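Local coordinates for uncharacterized protein AF_0924 (Archaeoglobus fulgidus, PDB 3DT5), which is of unknown function but probably sits in the cell membrane, this chain being its C-terminal domain, at residues 19-31 against 101-115. Residues are numbered along the deposited sequence; the frame is centred on the assembly and turned at random.
Sequences IEDRLEKFYIPLI and LWEEFLEVLKEYYTL. With EDO (1,2-ethanediol), chain C.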
loop_
_atom_site.group_PDB
_atom_site.type_symbol
_atom_site.label_atom_id
_atom_site.label_comp_id
_atom_site.label_asym_id
_atom_site.label_seq_id
_atom_site.Cartn_x
_atom_site.Cartn_y
_atom_site.Cartn_z
ATOM N N ILE A 19 -13.446 10.274 -3.463
ATOM C CA ILE A 19 -12.808 9.082 -4.007
ATOM C C ILE A 19 -11.347 9.357 -4.454
ATOM O O ILE A 19 -10.459 8.534 -4.189
ATOM C CB ILE A 19 -13.728 8.432 -5.057
ATOM C CG1 ILE A 19 -13.192 7.090 -5.549
ATOM C CG2 ILE A 19 -14.065 9.374 -6.197
ATOM C CD1 ILE A 19 -14.369 6.063 -5.587
ATOM N N GLU A 20 -11.098 10.531 -5.029
ATOM C CA GLU A 20 -9.735 10.962 -5.385
ATOM C C GLU A 20 -8.824 11.008 -4.149
ATOM O O GLU A 20 -7.671 10.617 -4.236
ATOM C CB GLU A 20 -9.743 12.324 -6.106
ATOM C CG GLU A 20 -10.205 12.278 -7.598
ATOM C CD GLU A 20 -10.559 13.667 -8.211
ATOM O OE1 GLU A 20 -10.266 14.707 -7.584
ATOM O OE2 GLU A 20 -11.137 13.718 -9.334
ATOM N N ASP A 21 -9.341 11.481 -3.002
ATOM C CA ASP A 21 -8.557 11.541 -1.748
ATOM C C ASP A 21 -8.156 10.130 -1.271
ATOM O O ASP A 21 -7.050 9.953 -0.782
ATOM C CB ASP A 21 -9.288 12.239 -0.599
ATOM C CG ASP A 21 -9.417 13.741 -0.794
ATOM O OD1 ASP A 21 -8.735 14.300 -1.678
ATOM O OD2 ASP A 21 -10.209 14.364 -0.058
ATOM N N ARG A 22 -9.055 9.156 -1.393
ATOM C CA ARG A 22 -8.706 7.792 -1.026
ATOM C C ARG A 22 -7.526 7.311 -1.907
ATOM O O ARG A 22 -6.547 6.755 -1.377
ATOM C CB ARG A 22 -9.916 6.846 -1.146
ATOM C CG ARG A 22 -11.105 7.191 -0.246
ATOM C CD ARG A 22 -12.175 6.068 -0.435
ATOM N NE ARG A 22 -11.775 4.852 0.276
ATOM C CZ ARG A 22 -12.239 3.620 0.038
ATOM N NH1 ARG A 22 -13.216 3.388 -0.842
ATOM N NH2 ARG A 22 -11.767 2.611 0.750
ATOM N N LEU A 23 -7.640 7.451 -3.228
ATOM C CA LEU A 23 -6.571 7.049 -4.144
ATOM C C LEU A 23 -5.269 7.790 -3.867
ATOM O O LEU A 23 -4.187 7.179 -3.780
ATOM C CB LEU A 23 -6.972 7.258 -5.609
ATOM C CG LEU A 23 -8.174 6.404 -6.045
ATOM C CD1 LEU A 23 -8.648 6.870 -7.438
ATOM C CD2 LEU A 23 -7.815 4.900 -6.076
ATOM N N GLU A 24 -5.351 9.113 -3.737
ATOM C CA GLU A 24 -4.143 9.913 -3.672
ATOM C C GLU A 24 -3.499 9.901 -2.297
ATOM O O GLU A 24 -2.300 10.080 -2.197
ATOM C CB GLU A 24 -4.391 11.356 -4.085
ATOM C CG GLU A 24 -4.699 11.515 -5.580
ATOM C CD GLU A 24 -5.095 12.954 -5.943
ATOM O OE1 GLU A 24 -5.011 13.867 -5.068
ATOM O OE2 GLU A 24 -5.469 13.183 -7.123
ATOM N N LYS A 25 -4.278 9.738 -1.239
ATOM C CA LYS A 25 -3.694 9.902 0.106
ATOM C C LYS A 25 -3.446 8.527 0.742
ATOM O O LYS A 25 -2.764 8.435 1.753
ATOM C CB LYS A 25 -4.582 10.767 1.032
ATOM C CG LYS A 25 -4.734 12.260 0.561
ATOM C CD LYS A 25 -5.703 12.972 1.499
ATOM C CE LYS A 25 -5.872 14.406 1.116
ATOM N NZ LYS A 25 -6.009 15.254 2.352
ATOM N N PHE A 26 -4.035 7.482 0.183
ATOM C CA PHE A 26 -3.912 6.166 0.800
ATOM C C PHE A 26 -3.405 5.117 -0.189
ATOM O O PHE A 26 -2.283 4.653 -0.043
ATOM C CB PHE A 26 -5.246 5.706 1.460
ATOM C CG PHE A 26 -5.092 4.374 2.178
ATOM C CD1 PHE A 26 -4.655 4.324 3.510
ATOM C CD2 PHE A 26 -5.294 3.198 1.489
ATOM C CE1 PHE A 26 -4.450 3.104 4.184
ATOM C CE2 PHE A 26 -5.090 1.936 2.138
ATOM C CZ PHE A 26 -4.660 1.908 3.474
ATOM N N TYR A 27 -4.204 4.786 -1.207
ATOM C CA TYR A 27 -3.871 3.629 -2.054
ATOM C C TYR A 27 -2.562 3.834 -2.820
ATOM O O TYR A 27 -1.672 3.008 -2.764
ATOM C CB TYR A 27 -5.009 3.317 -3.023
ATOM C CG TYR A 27 -6.178 2.726 -2.274
ATOM C CD1 TYR A 27 -6.129 1.396 -1.818
ATOM C CD2 TYR A 27 -7.253 3.521 -1.897
ATOM C CE1 TYR A 27 -7.188 0.865 -1.037
ATOM C CE2 TYR A 27 -8.310 3.008 -1.121
ATOM C CZ TYR A 27 -8.263 1.673 -0.711
ATOM O OH TYR A 27 -9.261 1.130 0.047
ATOM N N ILE A 28 -2.472 4.937 -3.550
ATOM C CA ILE A 28 -1.282 5.176 -4.378
ATOM C C ILE A 28 0.012 5.293 -3.541
ATOM O O ILE A 28 0.993 4.615 -3.844
ATOM C CB ILE A 28 -1.495 6.367 -5.341
ATOM C CG1 ILE A 28 -2.607 5.999 -6.341
ATOM C CG2 ILE A 28 -0.130 6.768 -6.075
ATOM C CD1 ILE A 28 -3.173 7.156 -7.134
ATOM N N PRO A 29 0.031 6.146 -2.480
ATOM C CA PRO A 29 1.292 6.166 -1.722
ATOM C C PRO A 29 1.668 4.836 -1.092
ATOM O O PRO A 29 2.843 4.508 -1.064
ATOM C CB PRO A 29 1.088 7.246 -0.641
ATOM C CG PRO A 29 -0.274 7.742 -0.806
ATOM C CD PRO A 29 -0.938 7.141 -2.006
ATOM N N LEU A 30 0.699 4.069 -0.570
ATOM C CA LEU A 30 1.083 2.820 0.115
ATOM C C LEU A 30 1.562 1.783 -0.925
ATOM O O LEU A 30 2.568 1.047 -0.692
ATOM C CB LEU A 30 -0.134 2.239 0.874
ATOM C CG LEU A 30 0.208 1.046 1.799
ATOM C CD1 LEU A 30 1.304 1.454 2.838
ATOM C CD2 LEU A 30 -1.085 0.625 2.529
ATOM N N ILE A 31 0.844 1.711 -2.057
ATOM C CA ILE A 31 1.298 0.844 -3.170
ATOM C C ILE A 31 2.750 1.207 -3.604
ATOM O O ILE A 31 3.616 0.302 -3.744
ATOM C CB ILE A 31 0.283 0.829 -4.382
ATOM C CG1 ILE A 31 -1.027 0.136 -3.958
ATOM C CG2 ILE A 31 0.888 0.090 -5.609
ATOM C CD1 ILE A 31 -2.216 0.375 -4.936
ATOM N N LEU A 101 -4.733 -4.891 -0.493
ATOM C CA LEU A 101 -4.613 -3.492 -0.902
ATOM C C LEU A 101 -4.756 -3.309 -2.431
ATOM O O LEU A 101 -5.460 -2.405 -2.930
ATOM C CB LEU A 101 -3.234 -2.987 -0.454
ATOM C CG LEU A 101 -2.733 -1.597 -0.940
ATOM C CD1 LEU A 101 -3.528 -0.520 -0.262
ATOM C CD2 LEU A 101 -1.211 -1.462 -0.576
ATOM N N TRP A 102 -4.074 -4.176 -3.184
ATOM C CA TRP A 102 -4.126 -4.103 -4.637
ATOM C C TRP A 102 -5.562 -4.391 -5.122
ATOM O O TRP A 102 -6.122 -3.659 -5.942
ATOM C CB TRP A 102 -3.141 -5.093 -5.277
ATOM C CG TRP A 102 -3.186 -4.950 -6.789
ATOM C CD1 TRP A 102 -3.804 -5.798 -7.710
ATOM C CD2 TRP A 102 -2.675 -3.847 -7.537
ATOM N NE1 TRP A 102 -3.649 -5.276 -8.986
ATOM C CE2 TRP A 102 -2.962 -4.093 -8.909
ATOM C CE3 TRP A 102 -1.942 -2.697 -7.194
ATOM C CZ2 TRP A 102 -2.580 -3.205 -9.923
ATOM C CZ3 TRP A 102 -1.566 -1.810 -8.219
ATOM C CH2 TRP A 102 -1.883 -2.081 -9.557
ATOM N N GLU A 103 -6.194 -5.451 -4.630
ATOM C CA GLU A 103 -7.592 -5.715 -5.027
ATOM C C GLU A 103 -8.514 -4.520 -4.713
ATOM O O GLU A 103 -9.357 -4.114 -5.551
ATOM C CB GLU A 103 -8.108 -7.015 -4.404
ATOM C CG GLU A 103 -7.349 -8.288 -4.875
ATOM C CD GLU A 103 -7.231 -8.443 -6.408
ATOM O OE1 GLU A 103 -6.111 -8.728 -6.929
ATOM O OE2 GLU A 103 -8.262 -8.299 -7.103
ATOM N N GLU A 104 -8.389 -3.957 -3.515
ATOM C CA GLU A 104 -9.226 -2.770 -3.167
ATOM C C GLU A 104 -8.947 -1.606 -4.095
ATOM O O GLU A 104 -9.852 -0.928 -4.525
ATOM C CB GLU A 104 -8.995 -2.242 -1.749
ATOM C CG GLU A 104 -9.620 -3.087 -0.690
ATOM C CD GLU A 104 -9.845 -2.363 0.611
ATOM O OE1 GLU A 104 -10.578 -2.977 1.409
ATOM O OE2 GLU A 104 -9.294 -1.252 0.917
ATOM N N PHE A 105 -7.674 -1.352 -4.332
ATOM C CA PHE A 105 -7.250 -0.278 -5.222
ATOM C C PHE A 105 -7.928 -0.398 -6.581
ATOM O O PHE A 105 -8.446 0.575 -7.082
ATOM C CB PHE A 105 -5.715 -0.280 -5.350
ATOM C CG PHE A 105 -5.173 0.641 -6.436
ATOM C CD1 PHE A 105 -5.387 2.019 -6.386
ATOM C CD2 PHE A 105 -4.443 0.108 -7.500
ATOM C CE1 PHE A 105 -4.856 2.887 -7.386
ATOM C CE2 PHE A 105 -3.919 0.967 -8.535
ATOM C CZ PHE A 105 -4.113 2.353 -8.446
ATOM N N LEU A 106 -7.885 -1.564 -7.200
ATOM C CA LEU A 106 -8.500 -1.702 -8.524
ATOM C C LEU A 106 -10.001 -1.448 -8.450
ATOM O O LEU A 106 -10.589 -0.913 -9.391
ATOM C CB LEU A 106 -8.311 -3.107 -9.066
ATOM C CG LEU A 106 -6.876 -3.518 -9.405
ATOM C CD1 LEU A 106 -6.867 -5.021 -9.749
ATOM C CD2 LEU A 106 -6.268 -2.648 -10.494
ATOM N N GLU A 107 -10.640 -1.844 -7.344
ATOM C CA GLU A 107 -12.081 -1.588 -7.226
ATOM C C GLU A 107 -12.322 -0.081 -7.056
ATOM O O GLU A 107 -13.223 0.483 -7.651
ATOM C CB GLU A 107 -12.702 -2.375 -6.055
ATOM C CG GLU A 107 -14.171 -1.922 -5.843
ATOM C CD GLU A 107 -14.994 -2.907 -5.035
ATOM O OE1 GLU A 107 -16.055 -2.488 -4.512
ATOM O OE2 GLU A 107 -14.593 -4.090 -4.926
ATOM N N VAL A 108 -11.515 0.595 -6.249
ATOM C CA VAL A 108 -11.709 2.046 -6.068
ATOM C C VAL A 108 -11.452 2.763 -7.398
ATOM O O VAL A 108 -12.184 3.705 -7.776
ATOM C CB VAL A 108 -10.819 2.626 -4.904
ATOM C CG1 VAL A 108 -10.995 4.163 -4.786
ATOM C CG2 VAL A 108 -11.226 1.984 -3.568
ATOM N N LEU A 109 -10.441 2.326 -8.138
ATOM C CA LEU A 109 -10.238 2.894 -9.493
ATOM C C LEU A 109 -11.513 2.713 -10.367
ATOM O O LEU A 109 -11.951 3.669 -11.025
ATOM C CB LEU A 109 -9.082 2.197 -10.201
ATOM C CG LEU A 109 -7.709 2.785 -10.064
ATOM C CD1 LEU A 109 -6.818 2.041 -11.046
ATOM C CD2 LEU A 109 -7.784 4.296 -10.396
ATOM N N LYS A 110 -12.067 1.487 -10.387
ATOM C CA LYS A 110 -13.318 1.186 -11.168
ATOM C C LYS A 110 -14.460 2.104 -10.727
ATOM O O LYS A 110 -15.177 2.663 -11.559
ATOM C CB LYS A 110 -13.775 -0.279 -11.073
ATOM C CG LYS A 110 -12.778 -1.351 -11.565
ATOM C CD LYS A 110 -13.396 -2.804 -11.628
ATOM C CE LYS A 110 -12.456 -3.930 -11.011
ATOM N NZ LYS A 110 -12.775 -4.372 -9.510
ATOM N N GLU A 111 -14.603 2.273 -9.412
ATOM C CA GLU A 111 -15.617 3.162 -8.847
ATOM C C GLU A 111 -15.414 4.631 -9.251
ATOM O O GLU A 111 -16.392 5.370 -9.507
ATOM C CB GLU A 111 -15.633 2.993 -7.326
ATOM C CG GLU A 111 -16.075 1.565 -6.962
ATOM C CD GLU A 111 -16.082 1.303 -5.462
ATOM O OE1 GLU A 111 -15.174 1.814 -4.747
ATOM O OE2 GLU A 111 -16.955 0.556 -5.011
ATOM N N TYR A 112 -14.155 5.050 -9.299
ATOM C CA TYR A 112 -13.824 6.384 -9.743
ATOM C C TYR A 112 -14.287 6.607 -11.195
ATOM O O TYR A 112 -14.895 7.641 -11.508
ATOM C CB TYR A 112 -12.303 6.625 -9.644
ATOM C CG TYR A 112 -11.979 8.015 -10.163
ATOM C CD1 TYR A 112 -12.173 9.129 -9.351
ATOM C CD2 TYR A 112 -11.579 8.215 -11.487
ATOM C CE1 TYR A 112 -11.929 10.413 -9.811
ATOM C CE2 TYR A 112 -11.327 9.512 -11.975
ATOM C CZ TYR A 112 -11.516 10.597 -11.112
ATOM O OH TYR A 112 -11.291 11.889 -11.536
ATOM N N TYR A 113 -13.996 5.643 -12.073
ATOM C CA TYR A 113 -14.375 5.737 -13.477
ATOM C C TYR A 113 -15.878 5.570 -13.698
ATOM O O TYR A 113 -16.435 6.175 -14.599
ATOM C CB TYR A 113 -13.608 4.716 -14.322
ATOM C CG TYR A 113 -12.100 4.869 -14.302
ATOM C CD1 TYR A 113 -11.499 6.120 -14.440
ATOM C CD2 TYR A 113 -11.269 3.742 -14.175
ATOM C CE1 TYR A 113 -10.087 6.248 -14.438
ATOM C CE2 TYR A 113 -9.887 3.849 -14.168
ATOM C CZ TYR A 113 -9.293 5.100 -14.298
ATOM O OH TYR A 113 -7.909 5.197 -14.302
ATOM N N THR A 114 -16.534 4.756 -12.873
ATOM C CA THR A 114 -17.991 4.602 -12.915
ATOM C C THR A 114 -18.641 5.936 -12.650
ATOM O O THR A 114 -19.603 6.308 -13.316
ATOM C CB THR A 114 -18.465 3.602 -11.845
ATOM O OG1 THR A 114 -17.901 2.330 -12.144
ATOM C CG2 THR A 114 -20.015 3.472 -11.791
ATOM N N LEU A 115 -18.102 6.637 -11.653
ATOM C CA LEU A 115 -18.608 7.932 -11.238
ATOM C C LEU A 115 -18.213 9.023 -12.235
ATOM O O LEU A 115 -19.057 9.839 -12.610
ATOM C CB LEU A 115 -18.118 8.277 -9.822
ATOM C CG LEU A 115 -18.623 9.582 -9.183
ATOM C CD1 LEU A 115 -20.136 9.524 -8.958
ATOM C CD2 LEU A 115 -17.889 9.897 -7.853
HETATM C C1 EDO C . -12.995 -0.622 -2.466
HETATM O O1 EDO C . -13.875 -1.730 -2.287
HETATM C C2 EDO C . -12.352 -0.342 -1.099
HETATM O O2 EDO C . -13.272 0.415 -0.359
#
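Ile31 and Leu109 cover the two faces of the Phe105 ring: Ile31 CD1 makes a CH-pi contact 3.7 Å from the Phe105 ring centroid, while Leu109 CG of the ring's own helix covers the opposite face. A slim isoleucine tip suits so close a seat, and CG1 beside the backbone N (chi1 -67°) aims it there. The Tyr27 ring carries Phe26 CD2 over one face; at its edge Tyr27 OH donates to Glu104 OE2 over 2.5 Å, on the carboxylate's anti side and 35° out of plane. Tyrosine thus packs its ring while its hydroxyl finds an acceptor; Gly59 N bonds both oxygens. At the other end Ile19 CG2 lies 3.7 Å from Tyr112 CD1, at the ring edge, and in one of two conformers Glu20 OE2 accepts from Tyr112 OH (2.9 Å). Val108 CG2 lies over one face of the Arg22 guanidinium, whose NH1 and NH2 grip O2 of an ethanediol, probably from the crystallisation liquor, while NE bonds Leu57 O. Ile19, Leu23 and Tyr27 of helix 16-35 interlock with Leu101, Phe105 and Val108 of helix 88-116 as knobs into holes, packing a roughly antiparallel helix pair; the axes of 19-31 and 101-115 cross at -146°.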